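Local coordinates for protein 4-oxalocrotonate decarboxylase NahK (Pseudomonas putida, PDB 5D2K) that catalyses the metal-assisted decarboxylation of (3E)-2-oxohex-3-enedioate (4-oxalocrotonate) to 2-oxopent-4-enoate and carbon dioxide in naphthalene degradation, at residues Val29-Lys34 against Arg152-Lys157; Gly89-Tyr94 against Ala168-Phe173; Ser106-Pro111 against Val146-Ser151; His110-Ala115 against Thr243-Val248. The protein carries 1 engineered substitution. One frame throughout, in Å; residues are numbered along the deposited sequence.

Interaction 1 of 4, residues Val29-Lys34 against Arg152-Lys157; sequences VHDIGK and RYENFK
Y153 turns the CD1-CE1 side of its ring to the backbone of G33 and K34 and meets the side chain of I32, at a single beta bridge between two irregular loops. One loop follows helix 12-27; the other leads from strand 139-149 to helix 160-165 and carries F156, which touches the bound 2-oxoadipate. The bridge pairs I32 with Y153. I32 N donates to R152 O (2.8 Å), almost in line with the carbonyl bond (C=O...N angle 169°), and D31 CA also closes on this oxygen. In return E154 N gives I32 O only a weak bond of 3.4 Å, which one water reinforces by accepting from E154 N and donating to I32 O. The CG1 branch of I32 stands between its own N and carbonyl carbon (chi1 54°), which carries CD1 across to Y153 CE1, 3.8 Å away. G33 O approaches the same CE1 near the ring plane (3.5 Å), and the hydroxyl beyond is held by S162 O. Beside the bridge, D31 OD2 rests on E154 CB, and a second water donates to D31 OD1 and, weakly, to E154 OE1, so that it lies between two carboxylates whose planes are 14° apart. With an alanine at D31, this water would probably lose its stronger acceptor and E154 CB would be left with a gap beside it. K34 packs by its aliphatic part: CG lies 3.8 Å from K157 O, a buried carbonyl oxygen without a polar partner.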
# COMPACT_ATOMS: atom_id res chain seq x y z
N VAL A 29 0.64 9.49 -16.26
CA VAL A 29 0.05 8.23 -16.69
C VAL A 29 0.84 7.55 -17.83
O VAL A 29 0.32 7.35 -18.94
CB VAL A 29 -1.44 8.43 -17.14
CG1 VAL A 29 -2.17 7.10 -17.12
CG2 VAL A 29 -2.16 9.44 -16.24
N HIS A 30 2.09 7.21 -17.54
CA HIS A 30 2.88 6.41 -18.48
C HIS A 30 3.87 5.57 -17.72
O HIS A 30 4.27 5.92 -16.60
CB HIS A 30 3.61 7.30 -19.50
CG HIS A 30 4.63 8.23 -18.89
ND1 HIS A 30 5.90 7.82 -18.55
CD2 HIS A 30 4.56 9.54 -18.58
CE1 HIS A 30 6.57 8.84 -18.04
NE2 HIS A 30 5.78 9.90 -18.05
N ASP A 31 4.30 4.46 -18.32
CA ASP A 31 5.30 3.64 -17.65
C ASP A 31 6.72 4.15 -17.95
O ASP A 31 6.92 5.05 -18.78
CB ASP A 31 5.13 2.14 -17.99
CG ASP A 31 5.27 1.82 -19.48
OD1 ASP A 31 6.05 2.48 -20.18
OD2 ASP A 31 4.60 0.85 -19.93
N ILE A 32 7.67 3.62 -17.20
CA ILE A 32 9.08 3.94 -17.34
C ILE A 32 9.88 2.66 -17.16
O ILE A 32 9.35 1.64 -16.69
CB ILE A 32 9.57 4.99 -16.31
CG1 ILE A 32 9.23 4.53 -14.89
CG2 ILE A 32 8.97 6.36 -16.62
CD1 ILE A 32 9.85 5.41 -13.81
N GLY A 33 11.16 2.70 -17.54
CA GLY A 33 12.05 1.59 -17.29
C GLY A 33 12.40 1.49 -15.82
O GLY A 33 12.39 2.51 -15.11
N LYS A 34 12.71 0.28 -15.35
CA LYS A 34 13.21 0.07 -13.98
C LYS A 34 14.38 0.99 -13.73
O LYS A 34 15.31 1.04 -14.54
CB LYS A 34 13.65 -1.38 -13.76
CG LYS A 34 12.54 -2.36 -13.46
CD LYS A 34 13.13 -3.73 -13.11
CE LYS A 34 14.08 -4.20 -14.20
NZ LYS A 34 14.49 -5.62 -14.00
N ARG A 152 4.44 1.95 -11.92
CA ARG A 152 4.82 2.78 -13.06
C ARG A 152 5.86 2.07 -13.94
O ARG A 152 6.28 2.63 -14.95
CB ARG A 152 5.32 4.15 -12.58
CG ARG A 152 4.20 5.22 -12.48
CD ARG A 152 3.03 4.79 -11.56
NE ARG A 152 3.47 4.62 -10.18
CZ ARG A 152 2.67 4.68 -9.11
NH1 ARG A 152 3.18 4.51 -7.89
NH2 ARG A 152 1.36 4.92 -9.25
N TYR A 153 6.27 0.85 -13.59
CA TYR A 153 7.21 0.12 -14.42
C TYR A 153 6.48 -0.77 -15.41
O TYR A 153 5.44 -1.33 -15.10
CB TYR A 153 8.18 -0.71 -13.56
CG TYR A 153 8.94 0.18 -12.62
CD1 TYR A 153 9.82 1.14 -13.09
CD2 TYR A 153 8.74 0.08 -11.25
CE1 TYR A 153 10.50 1.98 -12.23
CE2 TYR A 153 9.41 0.91 -10.37
CZ TYR A 153 10.29 1.85 -10.87
OH TYR A 153 10.95 2.65 -9.97
N GLU A 154 7.05 -0.87 -16.62
CA GLU A 154 6.41 -1.58 -17.72
C GLU A 154 6.14 -3.03 -17.36
O GLU A 154 6.95 -3.69 -16.71
CB GLU A 154 7.28 -1.51 -18.98
CG GLU A 154 6.70 -2.29 -20.16
CD GLU A 154 7.42 -2.02 -21.46
OE1 GLU A 154 8.43 -1.29 -21.44
OE2 GLU A 154 6.96 -2.54 -22.50
N ASN A 155 4.97 -3.50 -17.80
CA ASN A 155 4.49 -4.87 -17.59
C ASN A 155 4.38 -5.23 -16.12
O ASN A 155 4.41 -6.42 -15.76
CB ASN A 155 5.40 -5.87 -18.30
CG ASN A 155 4.91 -6.20 -19.70
OD1 ASN A 155 5.25 -5.52 -20.67
ND2 ASN A 155 4.09 -7.24 -19.81
N PHE A 156 4.29 -4.22 -15.26
CA PHE A 156 4.13 -4.41 -13.84
C PHE A 156 5.22 -5.31 -13.32
O PHE A 156 5.01 -6.07 -12.36
CB PHE A 156 2.73 -4.98 -13.58
CG PHE A 156 2.00 -4.38 -12.40
CD1 PHE A 156 2.45 -4.63 -11.12
CD2 PHE A 156 0.86 -3.60 -12.56
CE1 PHE A 156 1.83 -4.11 -10.02
CE2 PHE A 156 0.22 -3.08 -11.45
CZ PHE A 156 0.73 -3.30 -10.20
N LYS A 157 6.40 -5.23 -13.93
CA LYS A 157 7.53 -6.02 -13.54
C LYS A 157 8.67 -5.20 -12.85
O LYS A 157 9.30 -4.39 -13.47
CB LYS A 157 8.06 -6.81 -14.76
CG LYS A 157 9.46 -6.48 -15.26
CD LYS A 157 9.50 -5.36 -16.30
CE LYS A 157 9.54 -5.92 -17.70
NZ LYS A 157 9.88 -4.96 -18.79
O HOH W 1 6.95 0.97 -22.60
O HOH W 2 9.72 -1.06 -17.06

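Interaction 2 of 4, residues Gly89-Tyr94 against Ala168-Phe173; sequences GFLADY and ASSTRF. With OOG (2-oxoadipic acid), chain D.
G89 comes up against A168 where strands 87-92 and 170-175 face each other within the mixed sheet of this FAH-type fold. The two strands are not hydrogen-bonded neighbours: the axes of segments 89-92 and 170-173 approach to 7.5 Å and cross at -51°, so side chains fill the space between them. At G89 the backbone N lies 4.4 Å from A168 CB, and a beta carbon on the glycine would sit tightly against that methyl. This end borders the active site, since A168 O accepts from K69 NZ and S169 OG donates to O1 of 2-oxoadipate (2.8 Å). The side chain of F90 packs on helix 44-60, and it is the carbonyl that is offered here, F90 O lying 3.9 Å from S170 OG; that hydroxyl is bonded to N167 O. L91 is directed toward the opposing strand and meets F173. Its CB touches F173 CE1 at 4.1 Å, while CD1 lies over one face of the ring, offset toward the rim. With chi1 at 68°, F173 swings its ring over its own main chain, CG flanked by N and C, which brings it to L91; F236 and V66 pack on it as well. A92 brings its O to the ring edge, 4.3 Å from F173 CE1. In the 3-10 turn that follows, the Y94 hydroxyl is bonded to E26 and K58, whereas its ring passes close to R172. The guanidinium of R172 has Y94 O over one face, and within its plane NH1 donates to T171 O (2.8 Å), coming from above that carbonyl's plane.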
# COMPACT_ATOMS: atom_id res chain seq x y z
N GLY A 89 5.08 2.29 1.72
CA GLY A 89 4.96 3.51 0.94
C GLY A 89 3.94 4.41 1.62
O GLY A 89 3.38 4.05 2.65
N PHE A 90 3.71 5.59 1.05
CA PHE A 90 2.77 6.54 1.64
C PHE A 90 1.50 6.70 0.80
O PHE A 90 1.49 6.36 -0.39
CB PHE A 90 3.44 7.91 1.83
CG PHE A 90 3.76 8.61 0.53
CD1 PHE A 90 2.80 9.40 -0.10
CD2 PHE A 90 5.00 8.45 -0.07
CE1 PHE A 90 3.08 10.02 -1.31
CE2 PHE A 90 5.29 9.07 -1.26
CZ PHE A 90 4.33 9.86 -1.89
N LEU A 91 0.46 7.24 1.42
CA LEU A 91 -0.83 7.48 0.75
C LEU A 91 -1.16 8.98 0.73
O LEU A 91 -1.26 9.62 1.79
CB LEU A 91 -1.94 6.70 1.45
CG LEU A 91 -1.70 5.20 1.58
CD1 LEU A 91 -2.78 4.58 2.48
CD2 LEU A 91 -1.72 4.52 0.22
N ALA A 92 -1.31 9.54 -0.47
CA ALA A 92 -1.72 10.94 -0.60
C ALA A 92 -3.24 11.07 -0.60
O ALA A 92 -3.96 10.13 -0.97
CB ALA A 92 -1.14 11.54 -1.88
N ASP A 93 -3.73 12.25 -0.21
CA ASP A 93 -5.18 12.39 -0.06
C ASP A 93 -5.97 12.11 -1.35
O ASP A 93 -7.02 11.47 -1.28
CB ASP A 93 -5.55 13.78 0.53
CG ASP A 93 -4.89 14.97 -0.16
OD1 ASP A 93 -4.36 14.89 -1.30
OD2 ASP A 93 -4.95 16.05 0.47
N TYR A 94 -5.46 12.53 -2.51
CA TYR A 94 -6.23 12.33 -3.75
C TYR A 94 -6.24 10.86 -4.19
O TYR A 94 -6.95 10.50 -5.14
CB TYR A 94 -5.70 13.22 -4.89
CG TYR A 94 -4.30 12.87 -5.35
CD1 TYR A 94 -4.09 11.94 -6.36
CD2 TYR A 94 -3.19 13.48 -4.78
CE1 TYR A 94 -2.80 11.62 -6.78
CE2 TYR A 94 -1.90 13.16 -5.19
CZ TYR A 94 -1.72 12.23 -6.20
OH TYR A 94 -0.45 11.91 -6.63
N ALA A 168 5.99 1.97 -3.76
CA ALA A 168 5.33 0.67 -3.65
C ALA A 168 4.05 0.58 -4.51
O ALA A 168 3.07 -0.04 -4.11
CB ALA A 168 5.02 0.36 -2.19
N SER A 169 4.09 1.20 -5.69
CA SER A 169 3.02 1.08 -6.70
C SER A 169 1.68 1.70 -6.27
O SER A 169 0.64 1.43 -6.86
CB SER A 169 2.79 -0.39 -7.07
OG SER A 169 4.01 -1.05 -7.41
N SER A 170 1.71 2.56 -5.25
CA SER A 170 0.47 3.11 -4.73
C SER A 170 -0.20 4.05 -5.72
O SER A 170 0.48 4.79 -6.45
CB SER A 170 0.73 3.86 -3.42
OG SER A 170 1.37 3.02 -2.47
N THR A 171 -1.53 4.07 -5.74
CA THR A 171 -2.22 5.05 -6.58
C THR A 171 -3.66 5.37 -6.14
O THR A 171 -4.06 6.54 -6.20
CB THR A 171 -2.19 4.60 -8.08
OG1 THR A 171 -2.25 5.76 -8.93
CG2 THR A 171 -3.32 3.62 -8.44
N ARG A 172 -4.43 4.37 -5.68
CA ARG A 172 -5.77 4.64 -5.12
C ARG A 172 -6.05 3.69 -3.98
O ARG A 172 -5.46 2.62 -3.90
CB ARG A 172 -6.89 4.46 -6.16
CG ARG A 172 -6.77 5.31 -7.44
CD ARG A 172 -7.15 6.77 -7.22
NE ARG A 172 -7.10 7.50 -8.49
CZ ARG A 172 -6.03 8.13 -8.96
NH1 ARG A 172 -4.90 8.15 -8.27
NH2 ARG A 172 -6.10 8.75 -10.14
N PHE A 173 -6.97 4.08 -3.10
CA PHE A 173 -7.49 3.14 -2.11
C PHE A 173 -8.95 3.47 -1.83
O PHE A 173 -9.36 4.63 -1.87
CB PHE A 173 -6.65 3.14 -0.83
CG PHE A 173 -6.73 4.41 -0.02
CD1 PHE A 173 -5.87 5.48 -0.28
CD2 PHE A 173 -7.64 4.54 1.01
CE1 PHE A 173 -5.94 6.65 0.47
CE2 PHE A 173 -7.72 5.70 1.77
CZ PHE A 173 -6.88 6.76 1.50
C2 OOG D . 3.73 -3.54 -4.77
C3 OOG D . 2.59 -3.18 -3.83
C4 OOG D . 2.43 -4.23 -2.75
C6 OOG D . 0.60 -5.18 -1.15
O4 OOG D . -0.46 -5.00 -0.50
O3 OOG D . 1.17 -6.29 -1.16
C5 OOG D . 1.17 -4.03 -1.95
C1 OOG D . 3.20 -4.25 -6.00
O1 OOG D . 3.32 -3.73 -7.15
O2 OOG D . 2.63 -5.37 -5.86
O5 OOG D . 0.57 -2.97 -1.92

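Interaction 3 of 4, residues Ser106-Pro111 against Val146-Ser151; sequences SKLIHP and VEVIDS. With MG (magnesium ion), chain C; OOG (2-oxoadipic acid), chain D.
D150 sets its carboxylate against the backbone N-H groups of I109 and H110, so that its two oxygens take two successive donors. OD2 accepts from I109 N at 2.7 Å, almost straight (172°) and slightly out of the carboxylate plane; OD1 accepts from H110 N, also at 2.7 Å, through its syn lone pair. The side chain extends with CG anti to the backbone N (chi1 -167°), which brings both oxygens to the facing loop, and the double grip fixes the rotation of the group. The imidazole of H110 stands nearly perpendicular to this carboxylate, planes 86° apart, with CD2 turned to OD1. Its NE2 continues past D150 to donate to S151 O (2.6 Å), tilted a little from the ring plane, while CG2 of I109 covers the centre of one ring face. Thus the loop is clasped both by a side chain of 146-151 and by a main-chain carbonyl. On the apolar side, V148 CG1 meets P111 CB at 3.8 Å and L108 CD1 at 4.1 Å, and P111 CA brings its hydrogen to I149 O. The same strand serves the active site from E147, whose OE1 binds the magnesium ion at 2.0 Å together with E114, E116, a water and two oxygens of 2-oxoadipate; OE2 forms a salt bridge with K69. Strand 139-149 runs between strands 112-121 and 170-175, antiparallel to both, and the loop 106-111 joins it just before the chain enters strand 112-121.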
# COMPACT_ATOMS: atom_id res chain seq x y z
N SER A 106 -8.54 6.10 -16.96
CA SER A 106 -7.72 6.86 -17.90
C SER A 106 -6.58 7.56 -17.17
O SER A 106 -5.64 8.05 -17.78
CB SER A 106 -8.57 7.88 -18.68
OG SER A 106 -8.94 8.99 -17.88
N LYS A 107 -6.67 7.59 -15.84
CA LYS A 107 -5.61 8.18 -15.03
C LYS A 107 -4.66 7.10 -14.51
O LYS A 107 -3.78 7.38 -13.69
CB LYS A 107 -6.21 8.95 -13.85
CG LYS A 107 -7.16 10.07 -14.28
CD LYS A 107 -7.57 10.92 -13.09
CE LYS A 107 -8.28 12.19 -13.55
NZ LYS A 107 -7.37 13.06 -14.36
N LEU A 108 -4.87 5.87 -14.98
CA LEU A 108 -4.12 4.71 -14.52
C LEU A 108 -3.46 4.00 -15.69
O LEU A 108 -3.91 4.11 -16.84
CB LEU A 108 -5.04 3.76 -13.75
CG LEU A 108 -5.80 4.41 -12.59
CD1 LEU A 108 -6.67 3.37 -11.89
CD2 LEU A 108 -4.84 5.07 -11.59
N ILE A 109 -2.39 3.26 -15.41
CA ILE A 109 -1.57 2.65 -16.45
C ILE A 109 -1.99 1.21 -16.72
O ILE A 109 -2.34 0.85 -17.86
CB ILE A 109 -0.08 2.70 -16.06
CG1 ILE A 109 0.37 4.16 -15.91
CG2 ILE A 109 0.77 1.99 -17.10
CD1 ILE A 109 1.64 4.33 -15.08
N HIS A 110 -1.95 0.38 -15.68
CA HIS A 110 -2.35 -1.03 -15.78
C HIS A 110 -2.74 -1.53 -14.38
O HIS A 110 -2.03 -2.35 -13.77
CB HIS A 110 -1.22 -1.90 -16.38
CG HIS A 110 0.16 -1.56 -15.89
ND1 HIS A 110 1.29 -1.85 -16.63
CD2 HIS A 110 0.60 -0.98 -14.74
CE1 HIS A 110 2.36 -1.46 -15.96
NE2 HIS A 110 1.97 -0.92 -14.82
N PRO A 111 -3.87 -1.02 -13.87
CA PRO A 111 -4.22 -1.19 -12.46
C PRO A 111 -4.71 -2.57 -12.06
O PRO A 111 -5.29 -3.31 -12.87
CB PRO A 111 -5.34 -0.16 -12.26
CG PRO A 111 -6.00 -0.09 -13.61
CD PRO A 111 -4.84 -0.16 -14.57
N VAL A 146 -9.88 -1.62 -0.02
CA VAL A 146 -9.39 -2.19 -1.27
C VAL A 146 -8.34 -1.26 -1.86
O VAL A 146 -8.62 -0.08 -2.07
CB VAL A 146 -10.54 -2.41 -2.28
CG1 VAL A 146 -10.00 -2.92 -3.63
CG2 VAL A 146 -11.55 -3.39 -1.72
N GLU A 147 -7.12 -1.76 -2.09
CA GLU A 147 -6.12 -0.93 -2.75
C GLU A 147 -6.20 -1.09 -4.25
O GLU A 147 -6.46 -2.18 -4.74
CB GLU A 147 -4.69 -1.27 -2.31
CG GLU A 147 -3.75 -0.10 -2.60
CD GLU A 147 -2.30 -0.28 -2.15
OE1 GLU A 147 -1.93 -1.38 -1.68
OE2 GLU A 147 -1.53 0.70 -2.28
N VAL A 148 -5.98 0.00 -4.97
CA VAL A 148 -5.69 -0.07 -6.39
C VAL A 148 -4.20 0.17 -6.54
O VAL A 148 -3.72 1.27 -6.21
CB VAL A 148 -6.47 0.96 -7.22
CG1 VAL A 148 -6.20 0.75 -8.72
CG2 VAL A 148 -7.96 0.86 -6.93
N ILE A 149 -3.46 -0.84 -6.99
CA ILE A 149 -2.04 -0.66 -7.23
C ILE A 149 -1.78 -0.53 -8.72
O ILE A 149 -2.55 -1.04 -9.54
CB ILE A 149 -1.18 -1.80 -6.66
CG1 ILE A 149 -1.67 -3.16 -7.14
CG2 ILE A 149 -1.13 -1.71 -5.12
CD1 ILE A 149 -0.70 -4.31 -6.82
N ASP A 150 -0.72 0.17 -9.06
CA ASP A 150 -0.47 0.53 -10.45
C ASP A 150 1.00 0.89 -10.62
O ASP A 150 1.37 2.07 -10.63
CB ASP A 150 -1.39 1.69 -10.87
CG ASP A 150 -1.43 1.91 -12.36
OD1 ASP A 150 -1.31 0.92 -13.11
OD2 ASP A 150 -1.59 3.07 -12.80
N SER A 151 1.84 -0.13 -10.73
CA SER A 151 3.27 0.11 -10.87
C SER A 151 3.56 0.97 -12.08
O SER A 151 2.99 0.75 -13.15
CB SER A 151 4.03 -1.21 -10.99
OG SER A 151 5.42 -0.98 -11.21
MG MG C . -1.41 -3.21 -1.01
C2 OOG D . 3.73 -3.54 -4.77
C3 OOG D . 2.59 -3.18 -3.83
C4 OOG D . 2.43 -4.23 -2.75
C6 OOG D . 0.60 -5.18 -1.15
O4 OOG D . -0.46 -5.00 -0.50
O3 OOG D . 1.17 -6.29 -1.16
C5 OOG D . 1.17 -4.03 -1.95
C1 OOG D . 3.20 -4.25 -6.00
O1 OOG D . 3.32 -3.73 -7.15
O2 OOG D . 2.63 -5.37 -5.86
O5 OOG D . 0.57 -2.97 -1.92
O HOH W 3 -0.79 -2.46 0.84

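Interaction 4 of 4, residues His110-Ala115 against Thr243-Val248; sequences HPKIEA and TAAVPV. With MG (magnesium ion), chain C; OOG (2-oxoadipic acid), chain D.
V248 fits its two methyl branches against P111 and I113, where the chain enters strand 112-121, at the end of a short antiparallel pairing with strand 246-247. Its chi1 of -73° sets CG1 anti to the carbonyl carbon, against I113 CG2 (3.9 Å), and leaves CG2 to meet P111 CG (3.9 Å). With an alanine here both branches are gone, which would probably open a gap between P111 and I113. I113 and V246 form the hydrogen-bonded pair, with I113 N to V246 O at 2.8 Å and the return bond lying in the carbonyl plane of I113; V248 N adds a bond to P111 O. The side chains of I113 and V246 share a face that packs on M194 of the second sheet, with I254 also touching I113. K112 and P247, the non-hydrogen-bonded pair, occupy the other face, where the lysine runs its CG along P247 CA. The methyl of A245 is a second bump: its CB settles in the hollow between K112 CB (3.8 Å) and E114 CG (3.7 Å), with I113 O also close. Beyond that CG, E114 OE1 binds the magnesium ion at 2.1 Å, and OE2 pairs with K77. Past the paired residues the two chains diverge and a water bridges them, accepting from A115 N at 2.9 Å and donating to T243 O at 2.7 Å.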
# COMPACT_ATOMS: atom_id res chain seq x y z
N HIS A 110 -1.95 0.38 -15.68
CA HIS A 110 -2.35 -1.03 -15.78
C HIS A 110 -2.74 -1.53 -14.38
O HIS A 110 -2.03 -2.35 -13.77
CB HIS A 110 -1.22 -1.90 -16.38
CG HIS A 110 0.16 -1.56 -15.89
ND1 HIS A 110 1.29 -1.85 -16.63
CD2 HIS A 110 0.60 -0.98 -14.74
CE1 HIS A 110 2.36 -1.46 -15.96
NE2 HIS A 110 1.97 -0.92 -14.82
N PRO A 111 -3.87 -1.02 -13.87
CA PRO A 111 -4.22 -1.19 -12.46
C PRO A 111 -4.71 -2.57 -12.06
O PRO A 111 -5.29 -3.31 -12.87
CB PRO A 111 -5.34 -0.16 -12.26
CG PRO A 111 -6.00 -0.09 -13.61
CD PRO A 111 -4.84 -0.16 -14.57
N LYS A 112 -4.45 -2.90 -10.80
CA LYS A 112 -4.93 -4.12 -10.17
C LYS A 112 -5.52 -3.76 -8.82
O LYS A 112 -5.13 -2.75 -8.23
CB LYS A 112 -3.79 -5.13 -9.94
CG LYS A 112 -3.03 -5.57 -11.18
CD LYS A 112 -1.95 -6.57 -10.77
CE LYS A 112 -1.02 -6.89 -11.93
NZ LYS A 112 -1.74 -7.54 -13.05
N ILE A 113 -6.44 -4.59 -8.32
CA ILE A 113 -6.96 -4.37 -6.97
C ILE A 113 -6.52 -5.47 -6.01
O ILE A 113 -6.31 -6.62 -6.41
CB ILE A 113 -8.50 -4.27 -6.91
CG1 ILE A 113 -9.15 -5.53 -7.50
CG2 ILE A 113 -8.98 -3.01 -7.61
CD1 ILE A 113 -10.60 -5.68 -7.07
N GLU A 114 -6.39 -5.08 -4.74
CA GLU A 114 -6.02 -5.96 -3.62
C GLU A 114 -7.00 -5.75 -2.48
O GLU A 114 -7.38 -4.62 -2.18
CB GLU A 114 -4.61 -5.64 -3.10
CG GLU A 114 -3.50 -5.57 -4.12
CD GLU A 114 -2.16 -5.14 -3.53
OE1 GLU A 114 -2.10 -4.15 -2.76
OE2 GLU A 114 -1.15 -5.78 -3.86
N ALA A 115 -7.40 -6.83 -1.81
CA ALA A 115 -8.22 -6.69 -0.61
C ALA A 115 -7.36 -6.63 0.65
O ALA A 115 -6.49 -7.48 0.85
CB ALA A 115 -9.22 -7.83 -0.51
N THR A 243 -4.78 -11.23 -0.62
CA THR A 243 -4.74 -12.16 -1.75
C THR A 243 -3.91 -11.60 -2.88
O THR A 243 -3.45 -10.46 -2.83
CB THR A 243 -6.14 -12.45 -2.30
OG1 THR A 243 -6.59 -11.32 -3.06
CG2 THR A 243 -7.13 -12.74 -1.20
N ALA A 244 -3.76 -12.39 -3.94
CA ALA A 244 -3.16 -11.90 -5.16
C ALA A 244 -4.00 -10.76 -5.72
O ALA A 244 -5.22 -10.73 -5.57
CB ALA A 244 -3.02 -13.02 -6.18
N ALA A 245 -3.32 -9.82 -6.36
CA ALA A 245 -3.97 -8.68 -7.00
C ALA A 245 -4.64 -9.09 -8.32
O ALA A 245 -4.18 -10.01 -9.01
CB ALA A 245 -2.95 -7.58 -7.22
N VAL A 246 -5.73 -8.41 -8.66
CA VAL A 246 -6.56 -8.75 -9.82
C VAL A 246 -6.68 -7.54 -10.75
O VAL A 246 -7.02 -6.45 -10.30
CB VAL A 246 -7.95 -9.21 -9.37
CG1 VAL A 246 -8.91 -9.32 -10.54
CG2 VAL A 246 -7.84 -10.53 -8.59
N PRO A 247 -6.41 -7.72 -12.05
CA PRO A 247 -6.50 -6.57 -12.96
C PRO A 247 -7.93 -6.02 -13.09
O PRO A 247 -8.92 -6.76 -12.97
CB PRO A 247 -6.00 -7.15 -14.30
CG PRO A 247 -6.18 -8.62 -14.18
CD PRO A 247 -6.03 -8.97 -12.73
N VAL A 248 -8.03 -4.71 -13.26
CA VAL A 248 -9.32 -4.06 -13.48
C VAL A 248 -9.22 -3.15 -14.71
O VAL A 248 -8.14 -2.69 -15.07
CB VAL A 248 -9.79 -3.24 -12.26
CG1 VAL A 248 -10.25 -4.17 -11.14
CG2 VAL A 248 -8.69 -2.28 -11.80
MG MG C . -1.41 -3.21 -1.01
C2 OOG D . 3.73 -3.54 -4.77
C3 OOG D . 2.59 -3.18 -3.83
C4 OOG D . 2.43 -4.23 -2.75
C6 OOG D . 0.60 -5.18 -1.15
O4 OOG D . -0.46 -5.00 -0.50
O3 OOG D . 1.17 -6.29 -1.16
C5 OOG D . 1.17 -4.03 -1.95
C1 OOG D . 3.20 -4.25 -6.00
O1 OOG D . 3.32 -3.73 -7.15
O2 OOG D . 2.63 -5.37 -5.86
O5 OOG D . 0.57 -2.97 -1.92
O HOH W 4 -5.62 -9.05 -2.21
O HOH W 3 -0.79 -2.46 0.84

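Overall arrangement
Interactions 3 and 4 share H110 and P111 and lie about 8 Å apart between centres, on adjoining strands 139-149 and 112-121. Interaction 2 adjoins interaction 3 through strand 170-175 of the same mixed sheet, their centres about 10 Å apart; it does not touch interaction 4, whose nearest atoms are about 6 Å away. All three touch the 2-oxoadipate, and interactions 3 and 4 also supply magnesium ligands. The centre of interaction 1 lies about 17 Å from that of the chain, but R152 NH2 probably bonds to S170 O and F156 packs on H110. In sequence, interaction 3 is nested inside interactions 1 and 2, interaction 4 crosses both, and distant segments converge around one metal-dependent active site.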